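AgaA (Rhizobium radiobacter, PDB 6HLX) binds the opine agropinic acid as a periplasmic solute-binding protein and delivers it to an ABC transporter for import into the bacterium. Local coordinates at residues A[10-15]-A[26-31]; A[95-100]-A[400-405]; A[103-108]-A[125-130]; A[382-387]-A[470-475]. One frame throughout, in Å; residues are numbered along the deposited sequence.

Interaction 1. Residues A[10-15]-A[26-31]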
loop_
_atom_site.group_PDB
_atom_site.type_symbol
_atom_site.label_atom_id
_atom_site.label_comp_id
_atom_site.label_asym_id
_atom_site.label_seq_id
_atom_site.Cartn_x
_atom_site.Cartn_y
_atom_site.Cartn_z
ATOM N N GLY A 10 -2.745 -6.601 -12.966
ATOM C CA GLY A 10 -4.152 -6.299 -13.189
ATOM C C GLY A 10 -4.377 -4.957 -13.841
ATOM O O GLY A 10 -3.471 -4.124 -13.905
ATOM N N GLU A 11 -5.624 -4.721 -14.227
ATOM C CA GLU A 11 -6.026 -3.445 -14.784
ATOM C C GLU A 11 -6.467 -2.533 -13.633
ATOM O O GLU A 11 -7.322 -2.932 -12.838
ATOM C CB GLU A 11 -7.179 -3.654 -15.782
ATOM C CG GLU A 11 -7.763 -2.368 -16.334
ATOM C CD GLU A 11 -8.646 -2.544 -17.562
ATOM O OE1 GLU A 11 -8.753 -1.584 -18.357
ATOM O OE2 GLU A 11 -9.230 -3.639 -17.736
ATOM N N PRO A 12 -5.950 -1.292 -13.545
ATOM C CA PRO A 12 -6.405 -0.405 -12.454
ATOM C C PRO A 12 -7.910 -0.138 -12.546
ATOM O O PRO A 12 -8.444 0.143 -13.635
ATOM C CB PRO A 12 -5.630 0.896 -12.714
ATOM C CG PRO A 12 -4.356 0.428 -13.424
ATOM C CD PRO A 12 -4.875 -0.669 -14.342
ATOM N N SER A 13 -8.602 -0.231 -11.408
ATOM C CA SER A 13 -10.042 0.060 -11.354
ATOM C C SER A 13 -10.262 1.568 -11.570
ATOM O O SER A 13 -11.290 1.977 -12.113
ATOM C CB SER A 13 -10.608 -0.362 -10.002
ATOM O OG SER A 13 -9.918 0.327 -8.974
ATOM N N THR A 14 -9.258 2.382 -11.187
ATOM C CA THR A 14 -9.266 3.837 -11.358
ATOM C C THR A 14 -7.866 4.424 -11.239
ATOM O O THR A 14 -7.000 3.852 -10.573
ATOM C CB THR A 14 -10.218 4.538 -10.354
ATOM O OG1 THR A 14 -10.290 5.932 -10.712
ATOM C CG2 THR A 14 -9.773 4.391 -8.886
ATOM N N LEU A 15 -7.654 5.583 -11.881
ATOM C CA LEU A 15 -6.413 6.321 -11.715
ATOM C C LEU A 15 -6.688 7.567 -10.839
ATOM O O LEU A 15 -5.782 8.367 -10.620
ATOM C CB LEU A 15 -5.795 6.705 -13.058
ATOM C CG LEU A 15 -5.249 5.532 -13.894
ATOM C CD1 LEU A 15 -4.659 6.051 -15.211
ATOM C CD2 LEU A 15 -4.164 4.758 -13.115
ATOM N N ARG A 26 -1.460 2.174 -8.473
ATOM C CA ARG A 26 -0.356 2.971 -7.923
ATOM C C ARG A 26 0.839 3.025 -8.877
ATOM O O ARG A 26 1.432 4.087 -9.045
ATOM C CB ARG A 26 0.104 2.402 -6.583
ATOM C CG ARG A 26 -0.894 2.727 -5.493
ATOM C CD ARG A 26 -0.494 2.064 -4.206
ATOM N NE ARG A 26 -0.778 2.971 -3.097
ATOM C CZ ARG A 26 -0.504 2.709 -1.825
ATOM N NH1 ARG A 26 -0.009 1.524 -1.475
ATOM N NH2 ARG A 26 -0.727 3.625 -0.892
ATOM N N THR A 27 1.204 1.868 -9.493
ATOM C CA THR A 27 2.366 1.799 -10.400
ATOM C C THR A 27 2.192 2.780 -11.579
ATOM O O THR A 27 3.132 3.483 -11.917
ATOM C CB THR A 27 2.572 0.341 -10.888
ATOM O OG1 THR A 27 2.761 -0.488 -9.730
ATOM C CG2 THR A 27 3.764 0.201 -11.867
ATOM N N VAL A 28 0.964 2.863 -12.153
ATOM C CA VAL A 28 0.694 3.789 -13.251
ATOM C C VAL A 28 0.709 5.238 -12.711
ATOM O O VAL A 28 1.336 6.117 -13.305
ATOM C CB VAL A 28 -0.612 3.452 -14.015
ATOM C CG1 VAL A 28 -0.857 4.459 -15.144
ATOM C CG2 VAL A 28 -0.570 2.017 -14.573
ATOM N N LYS A 29 0.057 5.470 -11.570
ATOM C CA LYS A 29 0.030 6.832 -10.984
ATOM C C LYS A 29 1.438 7.366 -10.719
ATOM O O LYS A 29 1.683 8.551 -10.921
ATOM C CB LYS A 29 -0.734 6.854 -9.652
ATOM C CG LYS A 29 -2.243 6.818 -9.860
ATOM C CD LYS A 29 -3.052 7.217 -8.610
ATOM C CE LYS A 29 -2.779 6.298 -7.416
ATOM N NZ LYS A 29 -3.785 6.498 -6.325
ATOM N N LEU A 30 2.363 6.493 -10.291
ATOM C CA LEU A 30 3.725 6.922 -9.947
ATOM C C LEU A 30 4.609 7.221 -11.175
ATOM O O LEU A 30 5.685 7.804 -11.036
ATOM C CB LEU A 30 4.379 5.940 -8.970
ATOM C CG LEU A 30 3.683 5.892 -7.605
ATOM C CD1 LEU A 30 4.145 4.698 -6.813
ATOM C CD2 LEU A 30 3.849 7.221 -6.816
ATOM N N ALA A 31 4.111 6.911 -12.368
ATOM C CA ALA A 31 4.797 7.291 -13.602
ATOM C C ALA A 31 4.337 8.698 -14.015
ATOM O O ALA A 31 5.110 9.445 -14.601
ATOM C CB ALA A 31 4.431 6.300 -14.713
HETATM O O HOH W 1 -5.918 5.428 -8.308
#
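Leu15 and Val28 meet with their side chains at about a right angle, the leucine fork lying across the branch of the valine. Leu15 CD2 does most of the touching, 3.9 Å from Val28 CB and equally close to CG1, while Leu15 CD1 reaches only the CG1 methyl. Val28 has CG1 anti to its own backbone N (chi1 179°), which turns that methyl to Leu15 and leaves CG2 for Pro12. The proline ring comes in more loosely, Pro12 CG standing 4.3 Å from Val28 CG2.

Lys29, one residue on, runs past the backbone of Leu15 instead of its side chain: Lys29 CD passes 3.6 Å from Leu15 O. A bend at chi3 (-60°) then turns the ammonium group away from Leu15, to a water and to the carbonyls of Thr17 and Val19, with which NZ bonds. The water bridges the segments, accepting from Lys29 NZ at 3.1 Å and lying 3.0 Å from Thr14 O, to which it can donate. NZ also forms a salt bridge with Glu135, so this buried charge is well surrounded by oxygen.

Ile172 of strand 171-176 touches Pro12, Leu15 and Val28 alike, and Leu8 of strand 3-8 reaches Val28. The contact thus seats helix 23-32 and the loop leading to it against the seven-stranded mixed sheet, a strand-loop-helix unit of the periplasmic binding protein fold.

Interaction 2. Residues A[95-100]-A[400-405]. With G9Z (agropinic acid), chain E; EDO (1,2-ethanediol), chain B; SO4 (sulfate ion), chain U.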
loop_
_atom_site.group_PDB
_atom_site.type_symbol
_atom_site.label_atom_id
_atom_site.label_comp_id
_atom_site.label_asym_id
_atom_site.label_seq_id
_atom_site.Cartn_x
_atom_site.Cartn_y
_atom_site.Cartn_z
ATOM N N LYS A 95 -13.892 10.441 -1.377
ATOM C CA LYS A 95 -13.469 9.042 -1.373
ATOM C C LYS A 95 -11.949 8.842 -1.148
ATOM O O LYS A 95 -11.445 7.755 -1.431
ATOM C CB LYS A 95 -13.957 8.331 -2.657
ATOM C CG LYS A 95 -13.500 8.938 -3.975
ATOM C CD LYS A 95 -14.318 8.350 -5.127
ATOM C CE LYS A 95 -14.424 9.285 -6.301
ATOM N NZ LYS A 95 -15.465 8.836 -7.267
ATOM N N ALA A 96 -11.227 9.853 -0.614
ATOM C CA ALA A 96 -9.785 9.693 -0.395
ATOM C C ALA A 96 -9.519 8.573 0.591
ATOM O O ALA A 96 -10.055 8.583 1.713
ATOM C CB ALA A 96 -9.175 10.988 0.114
ATOM N N SER A 97 -8.671 7.612 0.184
ATOM C CA SER A 97 -8.356 6.461 1.038
ATOM C C SER A 97 -7.579 6.816 2.311
ATOM O O SER A 97 -7.668 6.055 3.290
ATOM C CB SER A 97 -7.581 5.409 0.245
ATOM O OG SER A 97 -8.324 5.021 -0.904
ATOM N N PHE A 98 -6.765 7.912 2.275
ATOM C CA PHE A 98 -5.921 8.284 3.407
ATOM C C PHE A 98 -6.371 9.556 4.078
ATOM O O PHE A 98 -5.569 10.233 4.734
ATOM C CB PHE A 98 -4.443 8.334 2.994
ATOM C CG PHE A 98 -3.935 6.966 2.597
ATOM C CD1 PHE A 98 -3.548 6.040 3.569
ATOM C CD2 PHE A 98 -3.884 6.587 1.255
ATOM C CE1 PHE A 98 -3.104 4.762 3.208
ATOM C CE2 PHE A 98 -3.449 5.305 0.890
ATOM C CZ PHE A 98 -3.081 4.394 1.873
ATOM N N ARG A 99 -7.666 9.858 3.962
ATOM C CA ARG A 99 -8.218 11.057 4.612
ATOM C C ARG A 99 -7.916 11.051 6.141
ATOM O O ARG A 99 -7.565 12.087 6.700
ATOM C CB ARG A 99 -9.748 11.125 4.390
ATOM C CG ARG A 99 -10.432 12.203 5.244
ATOM C CD ARG A 99 -11.838 12.502 4.789
ATOM N NE ARG A 99 -12.712 11.323 4.800
ATOM C CZ ARG A 99 -13.479 10.952 5.830
ATOM N NH1 ARG A 99 -13.457 11.638 6.965
ATOM N NH2 ARG A 99 -14.277 9.895 5.726
ATOM N N ASN A 100 -8.055 9.900 6.805
ATOM C CA ASN A 100 -7.839 9.859 8.265
ATOM C C ASN A 100 -6.436 10.349 8.653
ATOM O O ASN A 100 -6.276 11.083 9.641
ATOM C CB ASN A 100 -8.030 8.436 8.799
ATOM C CG ASN A 100 -8.832 8.363 10.077
ATOM O OD1 ASN A 100 -9.803 9.102 10.267
ATOM N ND2 ASN A 100 -8.458 7.448 10.980
ATOM N N VAL A 400 -13.512 2.957 8.326
ATOM C CA VAL A 400 -13.407 1.886 7.326
ATOM C C VAL A 400 -12.306 2.329 6.374
ATOM O O VAL A 400 -12.476 3.290 5.641
ATOM C CB VAL A 400 -14.741 1.580 6.599
ATOM C CG1 VAL A 400 -14.531 0.535 5.499
ATOM C CG2 VAL A 400 -15.804 1.108 7.604
ATOM N N ARG A 401 -11.160 1.673 6.452
ATOM C CA ARG A 401 -9.990 2.041 5.648
ATOM C C ARG A 401 -9.445 0.829 4.899
ATOM O O ARG A 401 -9.802 -0.307 5.212
ATOM C CB ARG A 401 -8.899 2.683 6.537
ATOM C CG ARG A 401 -9.426 3.863 7.373
ATOM C CD ARG A 401 -8.347 4.613 8.148
ATOM N NE ARG A 401 -7.647 3.785 9.130
ATOM C CZ ARG A 401 -7.966 3.715 10.424
ATOM N NH1 ARG A 401 -7.224 2.996 11.256
ATOM N NH2 ARG A 401 -9.036 4.356 10.891
ATOM N N THR A 402 -8.513 1.058 3.961
ATOM C CA THR A 402 -7.966 -0.063 3.192
ATOM C C THR A 402 -7.188 -1.085 4.049
ATOM O O THR A 402 -7.171 -2.255 3.685
ATOM C CB THR A 402 -7.026 0.466 2.067
ATOM O OG1 THR A 402 -5.982 1.260 2.667
ATOM C CG2 THR A 402 -7.783 1.252 0.981
ATOM N N ASN A 403 -6.571 -0.653 5.174
ATOM C CA ASN A 403 -5.683 -1.493 5.993
ATOM C C ASN A 403 -6.167 -1.798 7.405
ATOM O O ASN A 403 -5.484 -2.538 8.107
ATOM C CB ASN A 403 -4.298 -0.838 6.103
ATOM C CG ASN A 403 -3.505 -0.867 4.823
ATOM O OD1 ASN A 403 -2.765 0.085 4.489
ATOM N ND2 ASN A 403 -3.616 -1.967 4.093
ATOM N N ASN A 404 -7.291 -1.228 7.821
ATOM C CA ASN A 404 -7.729 -1.439 9.213
ATOM C C ASN A 404 -8.781 -2.546 9.374
ATOM O O ASN A 404 -9.215 -3.161 8.395
ATOM C CB ASN A 404 -8.216 -0.113 9.843
ATOM C CG ASN A 404 -9.647 0.246 9.508
ATOM O OD1 ASN A 404 -10.119 -0.023 8.400
ATOM N ND2 ASN A 404 -10.369 0.871 10.454
ATOM N N SER A 405 -9.212 -2.753 10.629
ATOM C CA SER A 405 -10.297 -3.664 10.980
ATOM C C SER A 405 -11.528 -2.771 11.193
ATOM O O SER A 405 -11.573 -2.007 12.172
ATOM C CB SER A 405 -9.941 -4.457 12.236
ATOM O OG SER A 405 -9.174 -5.553 11.764
HETATM O OAM G9Z E . -3.033 -4.464 -4.875
HETATM C CAB G9Z E . -2.947 -5.615 -4.425
HETATM C CAC G9Z E . -3.199 -6.761 -5.208
HETATM C CB G9Z E . -2.960 -7.984 -4.270
HETATM C CA G9Z E . -2.745 -7.388 -2.889
HETATM C C G9Z E . -1.550 -7.897 -2.288
HETATM O O G9Z E . -0.449 -7.345 -2.563
HETATM N N G9Z E . -2.735 -5.908 -3.128
HETATM C CAG G9Z E . -2.410 -4.879 -2.067
HETATM C CAH G9Z E . -3.633 -4.621 -1.185
HETATM O OAP G9Z E . -3.919 -5.846 -0.509
HETATM C CAI G9Z E . -3.398 -3.507 -0.160
HETATM O OAQ G9Z E . -2.705 -2.409 -0.807
HETATM C CAJ G9Z E . -4.748 -2.938 0.394
HETATM O OAR G9Z E . -4.474 -1.893 1.345
HETATM C CAK G9Z E . -5.734 -3.968 0.997
HETATM O OAT G9Z E . -7.018 -3.345 1.194
HETATM C CAL G9Z E . -5.207 -4.608 2.291
HETATM O OAS G9Z E . -6.107 -5.651 2.726
HETATM O OXT G9Z E . -1.651 -8.902 -1.533
HETATM C C1 EDO B . -15.423 13.769 -4.713
HETATM O O1 EDO B . -16.664 14.163 -4.155
HETATM C C2 EDO B . -15.048 12.387 -4.164
HETATM O O2 EDO B . -13.668 12.383 -3.833
HETATM S S SO4 U . -16.607 5.504 7.884
HETATM O O1 SO4 U . -17.694 4.551 7.513
HETATM O O2 SO4 U . -15.372 5.127 7.205
HETATM O O3 SO4 U . -16.994 6.849 7.441
HETATM O O4 SO4 U . -16.461 5.490 9.335
HETATM O O HOH W 2 -6.189 3.502 4.308
HETATM O O HOH W 3 -9.096 3.792 3.059
#
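Ser97 and Thr402 make one carbon contact, Ser97 CB lying 4.2 Å from the Thr402 CG2 methyl; Asn100 CB, 3.9 Å from Arg401 CD, makes the other. Next to the first, Phe98 CZ comes obliquely to Thr402 OG1, a loose approach at 4.3 Å.

Water supplies the polar link. Ser97 O accepts from two waters: one, 2.7 Å from that oxygen, takes the N-H of Thr402, and the other accepts from Thr402 OG1 at 2.8 Å. Backbone and hydroxyl of one residue are therefore tied to a single carbonyl.

The flat groups meet without a bond between them. Asn100 ND2 lies 3.1 Å from Arg401 NH2, but both are donors, and the amide and guanidinium planes are 16° apart. ND2 donates to Gly395 O and NH2 to Lys398 O; Asn100 OD1 accepts from Lys398 N, and Arg401 NH1 donates to Tyr394 O. Asn404 ND2 sits 3.6 Å above the centre of one guanidinium face.

Agropinic acid is held at the far side of Thr402, whose carbonyl O accepts from OAT of the ligand at 2.7 Å; Asn403 belongs to the same pocket.

Segment 95-100 leads from a loop into helix 99-102, touching helix 79-90 through Ala96, while 400-405 runs between helices 388-393 and 411-422; Phe98 reaches Asn391 on the former.

Interaction 3. Residues A[103-108]-A[125-130]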
loop_
_atom_site.group_PDB
_atom_site.type_symbol
_atom_site.label_atom_id
_atom_site.label_comp_id
_atom_site.label_asym_id
_atom_site.label_seq_id
_atom_site.Cartn_x
_atom_site.Cartn_y
_atom_site.Cartn_z
ATOM N N SER A 103 -5.983 14.117 7.998
ATOM C CA SER A 103 -7.053 14.926 8.614
ATOM C C SER A 103 -6.601 15.934 9.679
ATOM O O SER A 103 -7.367 16.849 10.000
ATOM C CB SER A 103 -8.170 14.044 9.188
ATOM O OG SER A 103 -7.686 13.305 10.298
ATOM N N SER A 104 -5.367 15.807 10.189
ATOM C CA SER A 104 -4.838 16.779 11.155
ATOM C C SER A 104 -4.521 18.125 10.484
ATOM O O SER A 104 -4.324 19.097 11.194
ATOM C CB SER A 104 -3.618 16.228 11.874
ATOM O OG SER A 104 -2.636 15.831 10.935
ATOM N N ILE A 105 -4.489 18.193 9.142
ATOM C CA ILE A 105 -4.268 19.474 8.455
ATOM C C ILE A 105 -5.503 20.350 8.751
ATOM O O ILE A 105 -6.606 19.992 8.335
ATOM C CB ILE A 105 -4.042 19.310 6.929
ATOM C CG1 ILE A 105 -2.726 18.542 6.639
ATOM C CG2 ILE A 105 -4.069 20.687 6.256
ATOM C CD1 ILE A 105 -2.595 17.999 5.138
ATOM N N SER A 106 -5.324 21.460 9.489
ATOM C CA SER A 106 -6.464 22.323 9.830
ATOM C C SER A 106 -6.485 23.643 9.068
ATOM O O SER A 106 -7.533 24.284 8.988
ATOM C CB SER A 106 -6.559 22.555 11.341
ATOM O OG SER A 106 -5.353 23.081 11.868
ATOM N N LYS A 107 -5.336 24.078 8.553
ATOM C CA LYS A 107 -5.247 25.328 7.797
ATOM C C LYS A 107 -4.260 25.158 6.655
ATOM O O LYS A 107 -3.198 24.558 6.857
ATOM C CB LYS A 107 -4.795 26.461 8.743
ATOM C CG LYS A 107 -4.780 27.850 8.101
ATOM C CD LYS A 107 -4.761 28.962 9.147
ATOM C CE LYS A 107 -3.378 29.244 9.683
ATOM N NZ LYS A 107 -3.363 30.423 10.594
ATOM N N ILE A 108 -4.617 25.652 5.453
ATOM C CA ILE A 108 -3.728 25.622 4.296
ATOM C C ILE A 108 -3.640 27.064 3.801
ATOM O O ILE A 108 -4.651 27.636 3.372
ATOM C CB ILE A 108 -4.198 24.678 3.156
ATOM C CG1 ILE A 108 -4.419 23.227 3.657
ATOM C CG2 ILE A 108 -3.169 24.719 1.989
ATOM C CD1 ILE A 108 -5.284 22.309 2.698
ATOM N N VAL A 125 4.966 14.025 13.409
ATOM C CA VAL A 125 6.317 13.842 12.854
ATOM C C VAL A 125 6.239 12.944 11.570
ATOM O O VAL A 125 7.266 12.721 10.928
ATOM C CB VAL A 125 7.276 13.215 13.904
ATOM C CG1 VAL A 125 7.457 14.150 15.106
ATOM C CG2 VAL A 125 6.784 11.827 14.344
ATOM N N ALA A 126 5.042 12.403 11.240
ATOM C CA ALA A 126 4.850 11.527 10.068
ATOM C C ALA A 126 4.166 12.238 8.888
ATOM O O ALA A 126 3.956 11.617 7.848
ATOM C CB ALA A 126 4.038 10.311 10.468
ATOM N N MET A 127 3.766 13.510 9.064
ATOM C CA MET A 127 3.060 14.251 8.019
ATOM C C MET A 127 3.847 14.292 6.712
ATOM O O MET A 127 3.248 14.116 5.646
ATOM C CB MET A 127 2.699 15.668 8.498
ATOM C CG MET A 127 1.839 16.473 7.503
ATOM S SD MET A 127 0.337 15.597 6.965
ATOM C CE MET A 127 -0.558 15.456 8.495
ATOM N N ILE A 128 5.177 14.547 6.773
ATOM C CA ILE A 128 5.963 14.581 5.521
ATOM C C ILE A 128 5.878 13.217 4.799
ATOM O O ILE A 128 5.675 13.156 3.574
ATOM C CB ILE A 128 7.436 15.018 5.785
ATOM C CG1 ILE A 128 7.508 16.494 6.246
ATOM C CG2 ILE A 128 8.327 14.802 4.560
ATOM C CD1 ILE A 128 7.122 17.552 5.175
ATOM N N ASP A 129 5.935 12.123 5.585
ATOM C CA ASP A 129 5.823 10.771 4.994
ATOM C C ASP A 129 4.448 10.554 4.346
ATOM O O ASP A 129 4.376 10.016 3.229
ATOM C CB ASP A 129 6.093 9.695 6.048
ATOM C CG ASP A 129 7.530 9.716 6.539
ATOM O OD1 ASP A 129 8.373 9.060 5.919
ATOM O OD2 ASP A 129 7.804 10.392 7.545
ATOM N N TYR A 130 3.361 11.003 5.000
ATOM C CA TYR A 130 2.020 10.853 4.408
ATOM C C TYR A 130 1.847 11.714 3.151
ATOM O O TYR A 130 1.110 11.322 2.242
ATOM C CB TYR A 130 0.895 11.063 5.431
ATOM C CG TYR A 130 0.728 9.860 6.346
ATOM C CD1 TYR A 130 0.322 8.624 5.841
ATOM C CD2 TYR A 130 0.927 9.969 7.722
ATOM C CE1 TYR A 130 0.142 7.519 6.676
ATOM C CE2 TYR A 130 0.736 8.871 8.569
ATOM C CZ TYR A 130 0.359 7.647 8.037
ATOM O OH TYR A 130 0.176 6.545 8.844
#
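Met127 pushes its terminal methyl against Ser104 and lies with its sulfur and methyl along Ile105. Met127 CE alone meets the serine, 3.2 Å from Ser104 OG, a close approach of a methyl to a hydroxyl oxygen. Ile105 is met by both atoms at ordinary apolar distances: Met127 CE is 4.2 Å from Ile105 CG1, and Met127 SD is 4.2 Å from Ile105 CD1.

The shape of the methionine explains this. Its CG stands anti to the backbone N (chi1 -175°), sending the chain out from the helix towards the other segment, and bends at chi2 and chi3 (53° and 64°) curl the end round so that CE leads to Ser104. On the opposite side, Ser104 points its CB to the helix with OG lodged between its own backbone N and carbonyl carbon. Ile105 turns less directly to the helix, but the end of its side chain comes nearer.

Around this point Ile105 continues onto Leu120 of strand 115-120 and Leu90 of helix 79-90, while Ser104 pairs through its backbone with Ser121. Strand 105-110 is the outermost of the five-stranded antiparallel sheet, and a classic beta bulge sets Ser106 and Lys107 both against Thr119. Between these two segments, helix 127-131 meets the start of this edge strand by a single side chain, that of Met127.

No hydrogen bond or charge pair crosses between the segments. The join rests on dispersion, with a polarised S-methyl possibly giving a slight electrostatic pull towards the serine oxygen, and so depends on shape more than on directional bonding.

Interaction 4. Residues A[382-387]-A[470-475]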
loop_
_atom_site.group_PDB
_atom_site.type_symbol
_atom_site.label_atom_id
_atom_site.label_comp_id
_atom_site.label_asym_id
_atom_site.label_seq_id
_atom_site.Cartn_x
_atom_site.Cartn_y
_atom_site.Cartn_z
ATOM N N GLU A 382 2.286 1.887 5.089
ATOM C CA GLU A 382 2.200 2.803 3.922
ATOM C C GLU A 382 3.256 3.901 3.917
ATOM O O GLU A 382 3.443 4.577 2.909
ATOM C CB GLU A 382 0.792 3.389 3.813
ATOM C CG GLU A 382 -0.289 2.326 3.595
ATOM C CD GLU A 382 -0.334 1.674 2.215
ATOM O OE1 GLU A 382 0.467 2.030 1.311
ATOM O OE2 GLU A 382 -1.183 0.769 2.058
ATOM N N ILE A 383 3.942 4.081 5.045
ATOM C CA ILE A 383 5.041 5.027 5.219
ATOM C C ILE A 383 6.151 4.305 5.993
ATOM O O ILE A 383 5.885 3.283 6.632
ATOM C CB ILE A 383 4.605 6.325 5.964
ATOM C CG1 ILE A 383 4.046 6.025 7.371
ATOM C CG2 ILE A 383 3.616 7.150 5.084
ATOM C CD1 ILE A 383 3.990 7.262 8.279
ATOM N N THR A 384 7.374 4.837 5.945
ATOM C CA THR A 384 8.482 4.196 6.641
ATOM C C THR A 384 8.770 4.842 8.014
ATOM O O THR A 384 9.883 4.743 8.505
ATOM C CB THR A 384 9.725 4.136 5.763
ATOM O OG1 THR A 384 10.082 5.475 5.445
ATOM C CG2 THR A 384 9.498 3.336 4.493
ATOM N N ASP A 385 7.789 5.519 8.601
ATOM C CA ASP A 385 7.896 6.030 9.964
ATOM C C ASP A 385 7.041 5.062 10.792
ATOM O O ASP A 385 6.063 4.492 10.267
ATOM C CB ASP A 385 7.330 7.464 10.086
ATOM C CG ASP A 385 7.373 7.960 11.529
ATOM O OD1 ASP A 385 8.467 8.332 11.999
ATOM O OD2 ASP A 385 6.331 7.891 12.208
ATOM N N ALA A 386 7.327 4.957 12.111
ATOM C CA ALA A 386 6.566 4.083 13.021
ATOM C C ALA A 386 5.061 4.384 12.983
ATOM O O ALA A 386 4.247 3.501 13.308
ATOM C CB ALA A 386 7.064 4.253 14.437
ATOM N N ASP A 387 4.680 5.634 12.622
ATOM C CA ASP A 387 3.261 6.008 12.563
ATOM C C ASP A 387 2.484 5.297 11.442
ATOM O O ASP A 387 1.270 5.498 11.322
ATOM C CB ASP A 387 3.046 7.530 12.513
ATOM C CG ASP A 387 1.597 7.922 12.766
ATOM O OD1 ASP A 387 1.030 7.473 13.790
ATOM O OD2 ASP A 387 1.012 8.610 11.902
ATOM N N GLY A 470 11.959 -2.772 1.604
ATOM C CA GLY A 470 11.021 -3.117 2.674
ATOM C C GLY A 470 9.600 -2.714 2.343
ATOM O O GLY A 470 9.090 -3.086 1.288
ATOM N N PHE A 471 8.994 -1.858 3.197
ATOM C CA PHE A 471 7.611 -1.386 3.013
ATOM C C PHE A 471 7.386 -0.521 1.770
ATOM O O PHE A 471 6.232 -0.200 1.459
ATOM C CB PHE A 471 7.163 -0.604 4.271
ATOM C CG PHE A 471 6.721 -1.417 5.461
ATOM C CD1 PHE A 471 6.535 -2.799 5.361
ATOM C CD2 PHE A 471 6.499 -0.806 6.696
ATOM C CE1 PHE A 471 6.077 -3.542 6.466
ATOM C CE2 PHE A 471 6.059 -1.553 7.799
ATOM C CZ PHE A 471 5.837 -2.909 7.672
ATOM N N LEU A 472 8.451 -0.108 1.071
ATOM C CA LEU A 472 8.289 0.746 -0.118
ATOM C C LEU A 472 8.090 -0.041 -1.402
ATOM O O LEU A 472 7.964 0.569 -2.477
ATOM C CB LEU A 472 9.495 1.693 -0.279
ATOM C CG LEU A 472 9.649 2.715 0.827
ATOM C CD1 LEU A 472 10.902 3.480 0.650
ATOM C CD2 LEU A 472 8.457 3.659 0.857
ATOM N N THR A 473 8.042 -1.393 -1.325
ATOM C CA THR A 473 7.947 -2.188 -2.566
ATOM C C THR A 473 6.750 -1.812 -3.458
ATOM O O THR A 473 6.912 -1.783 -4.686
ATOM C CB THR A 473 8.005 -3.701 -2.297
ATOM O OG1 THR A 473 7.986 -4.412 -3.551
ATOM C CG2 THR A 473 6.862 -4.195 -1.395
ATOM N N PHE A 474 5.583 -1.493 -2.881
ATOM C CA PHE A 474 4.415 -1.144 -3.712
ATOM C C PHE A 474 4.554 0.212 -4.445
ATOM O O PHE A 474 3.715 0.534 -5.296
ATOM C CB PHE A 474 3.110 -1.197 -2.913
ATOM C CG PHE A 474 2.677 -2.553 -2.391
ATOM C CD1 PHE A 474 3.234 -3.731 -2.895
ATOM C CD2 PHE A 474 1.667 -2.657 -1.437
ATOM C CE1 PHE A 474 2.797 -4.984 -2.441
ATOM C CE2 PHE A 474 1.252 -3.915 -0.961
ATOM C CZ PHE A 474 1.819 -5.065 -1.465
ATOM N N GLN A 475 5.587 1.010 -4.071
ATOM C CA GLN A 475 5.864 2.305 -4.713
ATOM C C GLN A 475 6.981 2.188 -5.745
ATOM O O GLN A 475 7.442 3.213 -6.261
ATOM C CB GLN A 475 6.235 3.369 -3.669
ATOM C CG GLN A 475 5.080 3.646 -2.701
ATOM C CD GLN A 475 5.349 4.875 -1.879
ATOM O OE1 GLN A 475 6.209 5.676 -2.219
ATOM N NE2 GLN A 475 4.614 5.035 -0.786
HETATM O O HOH W 4 3.930 7.101 1.457
HETATM O O HOH W 5 3.110 2.727 0.473
#
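Thr384 lays its CG2 methyl across Leu472, the two side chains at about a right angle: CG2 is 3.7 Å from Leu472 CG and 3.8 Å from its CD2. Beside them the Phe471 ring turns an edge to the backbone, CD2 lying 4.1 Å from Ile383 O near the plane of the ring.

The polar link is made through water. Gln475, extended beyond CG, brings NE2 to two waters at 3.1 and 3.0 Å. The first donates to Glu382 O; the second has both Glu382 O and, at 2.9 Å, Glu382 OE1 to choose from.

Further out, Glu382 is fixed by its salt bridge to Arg26, and Phe471 meets Trp388 edge-to-face. Asp385 OD2 accepts from Asp387 N at 2.8 Å, approached from above the carboxylate plane, a capping bond at the turn into helix 388-393; Arg429 pairs with the same oxygen. Tyr39 bonds to Thr384 N and touches Leu472 and Gln475.

Phe474, on the 3-10 segment, touches agropinic acid, and the Glu382 side chain comes within about 4 Å of it. The two loops thus form part of the wall of the agropinic acid site, consistent with the ligand cleft of a periplasmic binding protein.

In the fold
Along the chain, interaction 1 closes first; interaction 2 then opens, encloses interaction 3 and interlocks with interaction 4, since their segments alternate. Centres lie 15 to 24 Å apart, yet Arg26 on helix 23-32 of interaction 1 joins three of them: its ion pair is the joint to interaction 4, and it packs on Phe98 of interaction 2. Phe98 in turn touches Glu382. Interaction 3, the outermost, is reached through Tyr130 and Asp129, which pack on Ile383 of interaction 4. Interactions 2 and 4 contribute residues to the agropinic acid pocket, so the contacts connect the seven-stranded mixed sheet and the five-stranded antiparallel sheet to the ligand site.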